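Geranylgeranyl pyrophosphate synthase (Corynebacterium glutamicum, PDB 3LK5) probably acts as a magnesium-dependent prenyltransferase that joins isoprenoid diphosphates into longer chains in isoprenoid biosynthesis. Local coordinates at residues 248-259 with 333-344. Sequence-based numbering, arbitrary orientation. Where two conformers were deposited one is given.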
ATOM      1  N   ASP A 248      -6.040 -15.960  21.002  1.00 25.05           N
ATOM      2  CA  ASP A 248      -7.015 -15.828  22.113  1.00 26.19           C
ATOM      3  C   ASP A 248      -7.096 -14.413  22.684  1.00 25.27           C
ATOM      4  O   ASP A 248      -8.177 -13.831  22.777  1.00 24.38           O
ATOM      5  CB  ASP A 248      -6.703 -16.815  23.222  1.00 27.55           C
ATOM      6  CG  ASP A 248      -6.932 -18.250  22.813  1.00 33.70           C
ATOM      7  OD1 ASP A 248      -7.423 -18.523  21.693  1.00 31.42           O
ATOM      8  OD2 ASP A 248      -6.616 -19.123  23.620  1.00 30.31           O
ATOM      9  N   ILE A 249      -5.948 -13.838  23.035  1.00 24.72           N
ATOM     10  CA  ILE A 249      -5.941 -12.484  23.554  1.00 23.90           C
ATOM     11  C   ILE A 249      -6.382 -11.454  22.482  1.00 23.36           C
ATOM     12  O   ILE A 249      -7.051 -10.471  22.801  1.00 23.24           O
ATOM     13  CB  ILE A 249      -4.543 -12.129  24.193  1.00 23.56           C
ATOM     14  CG1 ILE A 249      -4.152 -13.168  25.274  1.00 23.28           C
ATOM     15  CG2 ILE A 249      -4.558 -10.675  24.762  1.00 24.84           C
ATOM     16  CD1 ILE A 249      -5.315 -13.466  26.369  1.00 24.24           C
ATOM     17  N   GLY A 250      -6.002 -11.667  21.218  1.00 23.72           N
ATOM     18  CA  GLY A 250      -6.384 -10.710  20.165  1.00 24.10           C
ATOM     19  C   GLY A 250      -7.894 -10.657  19.949  1.00 24.91           C
ATOM     20  O   GLY A 250      -8.471  -9.558  19.728  1.00 25.48           O
ATOM     21  N   ILE A 251      -8.532 -11.836  19.960  1.00 25.54           N
ATOM     22  CA  ILE A 251     -10.005 -11.868  19.830  1.00 26.04           C
ATOM     23  C   ILE A 251     -10.625 -11.179  21.069  1.00 25.85           C
ATOM     24  O   ILE A 251     -11.503 -10.323  20.926  1.00 25.87           O
ATOM     25  CB  ILE A 251     -10.566 -13.309  19.632  1.00 26.97           C
ATOM     26  CG1 ILE A 251     -10.158 -13.851  18.235  1.00 26.52           C
ATOM     27  CG2 ILE A 251     -12.136 -13.342  19.783  1.00 26.75           C
ATOM     28  CD1 ILE A 251     -10.268 -15.351  18.147  1.00 28.34           C
ATOM     29  N   ALA A 252     -10.156 -11.533  22.263  1.00 25.88           N
ATOM     30  CA  ALA A 252     -10.688 -10.911  23.491  1.00 24.91           C
ATOM     31  C   ALA A 252     -10.530  -9.398  23.465  1.00 26.69           C
ATOM     32  O   ALA A 252     -11.410  -8.653  23.915  1.00 25.27           O
ATOM     33  CB  ALA A 252     -10.012 -11.520  24.736  1.00 24.48           C
ATOM     34  N   PHE A 253      -9.375  -8.920  22.958  1.00 26.79           N
ATOM     35  CA  PHE A 253      -9.145  -7.493  22.854  1.00 28.50           C
ATOM     36  C   PHE A 253     -10.194  -6.822  21.958  1.00 25.87           C
ATOM     37  O   PHE A 253     -10.719  -5.765  22.321  1.00 26.13           O
ATOM     38  CB  PHE A 253      -7.711  -7.255  22.308  1.00 33.05           C
ATOM     39  CG  PHE A 253      -7.441  -5.857  21.853  1.00 44.81           C
ATOM     40  CD1 PHE A 253      -7.120  -4.857  22.777  1.00 37.55           C
ATOM     41  CD2 PHE A 253      -7.469  -5.535  20.487  1.00 37.47           C
ATOM     42  CE1 PHE A 253      -6.822  -3.540  22.356  1.00 45.10           C
ATOM     43  CE2 PHE A 253      -7.189  -4.210  20.046  1.00 45.28           C
ATOM     44  CZ  PHE A 253      -6.871  -3.220  20.997  1.00 39.08           C
ATOM     45  N   GLN A 254     -10.503  -7.407  20.798  1.00 25.65           N
ATOM     46  CA  GLN A 254     -11.511  -6.794  19.921  1.00 26.81           C
ATOM     47  C   GLN A 254     -12.885  -6.806  20.605  1.00 26.26           C
ATOM     48  O   GLN A 254     -13.644  -5.842  20.505  1.00 26.54           O
ATOM     49  CB  GLN A 254     -11.662  -7.541  18.606  1.00 29.24           C
ATOM     50  CG  GLN A 254     -12.615  -6.766  17.652  1.00 31.40           C
ATOM     51  CD  GLN A 254     -12.135  -5.369  17.419  1.00 32.63           C
ATOM     52  OE1 GLN A 254     -10.977  -5.179  17.070  1.00 33.08           O
ATOM     53  NE2 GLN A 254     -12.992  -4.372  17.638  1.00 31.77           N
ATOM     54  N   LEU A 255     -13.187  -7.922  21.254  1.00 24.41           N
ATOM     55  CA  LEU A 255     -14.496  -7.992  22.011  1.00 26.48           C
ATOM     56  C   LEU A 255     -14.594  -6.909  23.074  1.00 26.45           C
ATOM     57  O   LEU A 255     -15.645  -6.271  23.214  1.00 26.53           O
ATOM     58  CB  LEU A 255     -14.715  -9.357  22.621  1.00 25.50           C
ATOM     59  CG  LEU A 255     -14.847 -10.545  21.638  1.00 26.00           C
ATOM     60  CD1 LEU A 255     -14.952 -11.835  22.468  1.00 26.59           C
ATOM     61  CD2 LEU A 255     -16.062 -10.390  20.699  1.00 26.48           C
ATOM     62  N   ARG A 256     -13.502  -6.686  23.811  1.00 26.50           N
ATOM     63  CA  ARG A 256     -13.472  -5.594  24.806  1.00 27.04           C
ATOM     64  C   ARG A 256     -13.672  -4.249  24.116  1.00 27.24           C
ATOM     65  O   ARG A 256     -14.401  -3.376  24.622  1.00 26.28           O
ATOM     66  CB  ARG A 256     -12.149  -5.576  25.608  1.00 27.60           C
ATOM     67  CG  ARG A 256     -12.018  -4.385  26.604  1.00 36.86           C
ATOM     68  CD  ARG A 256     -13.211  -4.334  27.632  1.00 32.34           C
ATOM     69  NE  ARG A 256     -13.171  -5.523  28.478  1.00 36.99           N
ATOM     70  CZ  ARG A 256     -14.209  -6.059  29.129  1.00 35.99           C
ATOM     71  NH1 ARG A 256     -15.424  -5.517  29.032  1.00 35.55           N
ATOM     72  NH2 ARG A 256     -14.013  -7.157  29.864  1.00 36.05           N
ATOM     73  N   ASP A 257     -12.989  -4.067  22.986  1.00 28.48           N
ATOM     74  CA  ASP A 257     -13.106  -2.828  22.221  1.00 31.23           C
ATOM     75  C   ASP A 257     -14.559  -2.593  21.710  1.00 28.99           C
ATOM     76  O   ASP A 257     -15.045  -1.449  21.712  1.00 27.94           O
ATOM     77  CB  ASP A 257     -12.091  -2.828  21.050  1.00 36.39           C
ATOM     78  CG  ASP A 257     -10.710  -2.281  21.462  1.00 52.85           C
ATOM     79  OD1 ASP A 257     -10.464  -2.014  22.668  1.00 41.20           O
ATOM     80  OD2 ASP A 257      -9.844  -2.115  20.568  1.00 41.71           O
ATOM     81  N   ASP A 258     -15.228  -3.679  21.300  1.00 28.43           N
ATOM     82  CA  ASP A 258     -16.636  -3.598  20.909  1.00 28.30           C
ATOM     83  C   ASP A 258     -17.508  -3.157  22.102  1.00 28.20           C
ATOM     84  O   ASP A 258     -18.361  -2.301  21.935  1.00 28.51           O
ATOM     85  CB  ASP A 258     -17.163  -4.926  20.404  1.00 28.62           C
ATOM     86  CG  ASP A 258     -16.443  -5.441  19.163  1.00 34.34           C
ATOM     87  OD1 ASP A 258     -15.799  -4.663  18.414  1.00 30.11           O
ATOM     88  OD2 ASP A 258     -16.552  -6.647  18.936  1.00 29.50           O
ATOM     89  N   LEU A 259     -17.269  -3.707  23.295  1.00 28.10           N
ATOM     90  CA  LEU A 259     -18.075  -3.305  24.457  1.00 28.74           C
ATOM     91  C   LEU A 259     -17.824  -1.845  24.792  1.00 29.07           C
ATOM     92  O   LEU A 259     -18.780  -1.082  25.018  1.00 28.54           O
ATOM     93  CB  LEU A 259     -17.828  -4.213  25.665  1.00 28.73           C
ATOM     94  CG  LEU A 259     -18.215  -5.686  25.509  1.00 28.84           C
ATOM     95  CD1 LEU A 259     -17.941  -6.468  26.791  1.00 28.30           C
ATOM     96  CD2 LEU A 259     -19.733  -5.843  25.128  1.00 29.47           C
ATOM     97  N   VAL A 333     -20.917 -11.686  25.753  1.00 25.47           N
ATOM     98  CA  VAL A 333     -19.588 -11.229  25.285  1.00 25.60           C
ATOM     99  C   VAL A 333     -18.543 -11.202  26.413  1.00 26.85           C
ATOM    100  O   VAL A 333     -17.397 -11.659  26.219  1.00 28.22           O
ATOM    101  CB  VAL A 333     -19.712  -9.865  24.541  1.00 26.14           C
ATOM    102  CG1 VAL A 333     -18.277  -9.281  24.197  1.00 25.87           C
ATOM    103  CG2 VAL A 333     -20.607 -10.069  23.235  1.00 24.83           C
ATOM    104  N   GLU A 334     -18.937 -10.711  27.590  1.00 27.76           N
ATOM    105  CA  GLU A 334     -18.044 -10.687  28.754  0.50 28.31           C
ATOM    106  C   GLU A 334     -17.570 -12.103  29.120  1.00 28.69           C
ATOM    107  O   GLU A 334     -16.395 -12.296  29.433  1.00 28.25           O
ATOM    108  CB  GLU A 334     -18.686  -9.954  29.953  0.50 28.62           C
ATOM    109  CG  GLU A 334     -18.885  -8.427  29.747  0.50 31.34           C
ATOM    110  CD  GLU A 334     -17.681  -7.578  30.178  0.50 28.87           C
ATOM    111  OE1 GLU A 334     -16.626  -8.179  30.503  0.50 32.10           O
ATOM    112  OE2 GLU A 334     -17.786  -6.313  30.213  0.50 31.43           O
ATOM    113  N   GLN A 335     -18.471 -13.092  29.065  1.00 28.75           N
ATOM    114  CA  GLN A 335     -18.077 -14.490  29.297  1.00 30.61           C
ATOM    115  C   GLN A 335     -17.040 -14.982  28.285  1.00 29.17           C
ATOM    116  O   GLN A 335     -16.089 -15.683  28.645  1.00 28.57           O
ATOM    117  CB  GLN A 335     -19.313 -15.427  29.332  1.00 33.71           C
ATOM    118  CG  GLN A 335     -20.161 -15.266  30.637  1.00 54.13           C
ATOM    119  CD  GLN A 335     -21.662 -15.698  30.507  1.00 39.07           C
ATOM    120  OE1 GLN A 335     -22.493 -15.359  31.384  1.00 54.57           O
ATOM    121  NE2 GLN A 335     -22.003 -16.413  29.419  1.00 54.30           N
ATOM    122  N   ARG A 336     -17.235 -14.646  27.017  1.00 28.57           N
ATOM    123  CA  ARG A 336     -16.258 -15.024  25.977  1.00 28.74           C
ATOM    124  C   ARG A 336     -14.891 -14.388  26.259  1.00 27.36           C
ATOM    125  O   ARG A 336     -13.859 -15.050  26.122  1.00 27.03           O
ATOM    126  CB  ARG A 336     -16.724 -14.540  24.611  1.00 31.37           C
ATOM    127  CG  ARG A 336     -17.846 -15.348  24.014  1.00 43.80           C
ATOM    128  CD  ARG A 336     -18.005 -14.915  22.581  1.00 37.54           C
ATOM    129  NE  ARG A 336     -19.163 -15.501  21.928  1.00 42.58           N
ATOM    130  CZ  ARG A 336     -19.223 -15.689  20.611  1.00 40.78           C
ATOM    131  NH1 ARG A 336     -18.193 -15.338  19.818  1.00 41.81           N
ATOM    132  NH2 ARG A 336     -20.321 -16.215  20.085  1.00 42.57           N
ATOM    133  N   ILE A 337     -14.895 -13.120  26.679  1.00 27.23           N
ATOM    134  CA  ILE A 337     -13.634 -12.393  26.983  1.00 26.86           C
ATOM    135  C   ILE A 337     -12.913 -13.122  28.118  1.00 28.29           C
ATOM    136  O   ILE A 337     -11.697 -13.391  28.066  1.00 28.13           O
ATOM    137  CB  ILE A 337     -13.927 -10.897  27.325  1.00 25.83           C
ATOM    138  CG1 ILE A 337     -14.431 -10.132  26.080  1.00 25.03           C
ATOM    139  CG2 ILE A 337     -12.689 -10.170  27.944  1.00 26.13           C
ATOM    140  CD1 ILE A 337     -14.977  -8.749  26.418  1.00 26.00           C
ATOM    141  N   SER A 338     -13.674 -13.482  29.156  1.00 27.69           N
ATOM    142  CA  SER A 338     -13.104 -14.181  30.308  0.50 28.20           C
ATOM    143  C   SER A 338     -12.456 -15.501  29.906  1.00 28.95           C
ATOM    144  O   SER A 338     -11.319 -15.802  30.318  1.00 28.99           O
ATOM    145  CB  SER A 338     -14.204 -14.409  31.366  0.50 28.07           C
ATOM    146  OG  SER A 338     -14.469 -13.183  32.011  0.50 28.24           O
ATOM    147  N   GLN A 339     -13.188 -16.294  29.122  1.00 30.05           N
ATOM    148  CA  GLN A 339     -12.755 -17.610  28.662  1.00 31.49           C
ATOM    149  C   GLN A 339     -11.464 -17.490  27.838  1.00 29.24           C
ATOM    150  O   GLN A 339     -10.493 -18.250  28.032  1.00 27.31           O
ATOM    151  CB  GLN A 339     -13.817 -18.203  27.723  1.00 34.88           C
ATOM    152  CG  GLN A 339     -15.043 -18.837  28.331  1.00 64.23           C
ATOM    153  CD  GLN A 339     -15.907 -19.499  27.244  1.00 39.82           C
ATOM    154  OE1 GLN A 339     -16.688 -18.833  26.541  1.00 64.49           O
ATOM    155  NE2 GLN A 339     -15.755 -20.813  27.096  1.00 64.60           N
ATOM    156  N   LEU A 340     -11.487 -16.569  26.888  1.00 28.05           N
ATOM    157  CA  LEU A 340     -10.336 -16.341  25.997  1.00 27.52           C
ATOM    158  C   LEU A 340      -9.112 -15.795  26.723  1.00 27.25           C
ATOM    159  O   LEU A 340      -7.962 -16.128  26.361  1.00 26.35           O
ATOM    160  CB  LEU A 340     -10.739 -15.386  24.877  1.00 27.35           C
ATOM    161  CG  LEU A 340     -11.638 -15.975  23.781  1.00 30.50           C
ATOM    162  CD1 LEU A 340     -12.271 -14.868  22.947  1.00 28.21           C
ATOM    163  CD2 LEU A 340     -10.827 -16.919  22.940  1.00 29.27           C
ATOM    164  N   THR A 341      -9.354 -14.943  27.720  1.00 26.53           N
ATOM    165  CA  THR A 341      -8.247 -14.407  28.490  1.00 27.97           C
ATOM    166  C   THR A 341      -7.560 -15.548  29.267  1.00 28.11           C
ATOM    167  O   THR A 341      -6.338 -15.735  29.242  1.00 25.25           O
ATOM    168  CB  THR A 341      -8.679 -13.238  29.400  1.00 28.09           C
ATOM    169  OG1 THR A 341      -9.179 -12.177  28.574  1.00 29.29           O
ATOM    170  CG2 THR A 341      -7.481 -12.723  30.176  1.00 30.58           C
ATOM    171  N   GLU A 342      -8.386 -16.379  29.898  1.00 28.16           N
ATOM    172  CA  GLU A 342      -7.855 -17.517  30.620  1.00 28.71           C
ATOM    173  C   GLU A 342      -7.059 -18.502  29.721  1.00 27.26           C
ATOM    174  O   GLU A 342      -5.945 -18.941  30.094  1.00 26.93           O
ATOM    175  CB  GLU A 342      -9.019 -18.214  31.364  1.00 32.20           C
ATOM    176  CG  GLU A 342      -8.593 -19.342  32.292  1.00 62.21           C
ATOM    177  CD  GLU A 342      -9.785 -20.071  32.929  1.00 37.84           C
ATOM    178  OE1 GLU A 342     -10.929 -19.546  32.844  1.00 63.01           O
ATOM    179  OE2 GLU A 342      -9.572 -21.165  33.512  1.00 62.84           O
ATOM    180  N   SER A 343      -7.609 -18.853  28.556  1.00 26.35           N
ATOM    181  CA  SER A 343      -6.936 -19.797  27.683  1.00 28.21           C
ATOM    182  C   SER A 343      -5.687 -19.176  27.026  1.00 28.01           C
ATOM    183  O   SER A 343      -4.647 -19.840  26.901  1.00 27.77           O
ATOM    184  CB  SER A 343      -7.924 -20.375  26.645  1.00 29.31           C
ATOM    185  OG  SER A 343      -8.455 -19.320  25.847  1.00 33.97           O
ATOM    186  N   GLY A 344      -5.764 -17.898  26.659  1.00 27.63           N
ATOM    187  CA  GLY A 344      -4.570 -17.218  26.084  1.00 27.66           C
ATOM    188  C   GLY A 344      -3.416 -17.201  27.072  1.00 28.54           C
ATOM    189  O   GLY A 344      -2.286 -17.532  26.720  1.00 28.28           O
TER
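Arg256 NH1 donates to Glu334 OE2 at 2.8 Å, and its NH2 reaches Glu334 OE1 at 2.9 Å, an end-on, two-nitrogen salt bridge in the conformer of Glu334 described here. Guanidinium and carboxylate planes lie 48° apart, and OE2 is met from above the carboxylate plane. Bends at chi2 and chi3 fold the arginine back toward the partner helix, where Ile337 CD1 covers one guanidinium face over its centre; NE bonds to the carbonyl of Thr369. Next along the interface, Leu255 fits as a knob among Val333, Arg336, Ile337 and Leu340, its CB 3.6 Å from Ile337 CG1. Ile337 and Leu340 return as knobs between residues of 248-259, Leu340 CD1 lying 3.5 Å from Ile251 CG2. The backbones come nearest at Ala252 and Ile337 (CA to CA 4.8 Å) and at Asp248 and Gly344, consistent with small Ala252 and Gly344. At the Asp248 and Gly344 end, Ser343 OG lies 2.9 Å from Asp248 OD2. Helices 205-231, 284-296 and 355-369 pack around the pair. The axes of the two segments approach to 8.2 Å, their N-to-C directions 154° apart: antiparallel knobs-into-holes packing within the all-helical fold of the FPP/GGPP synthase family.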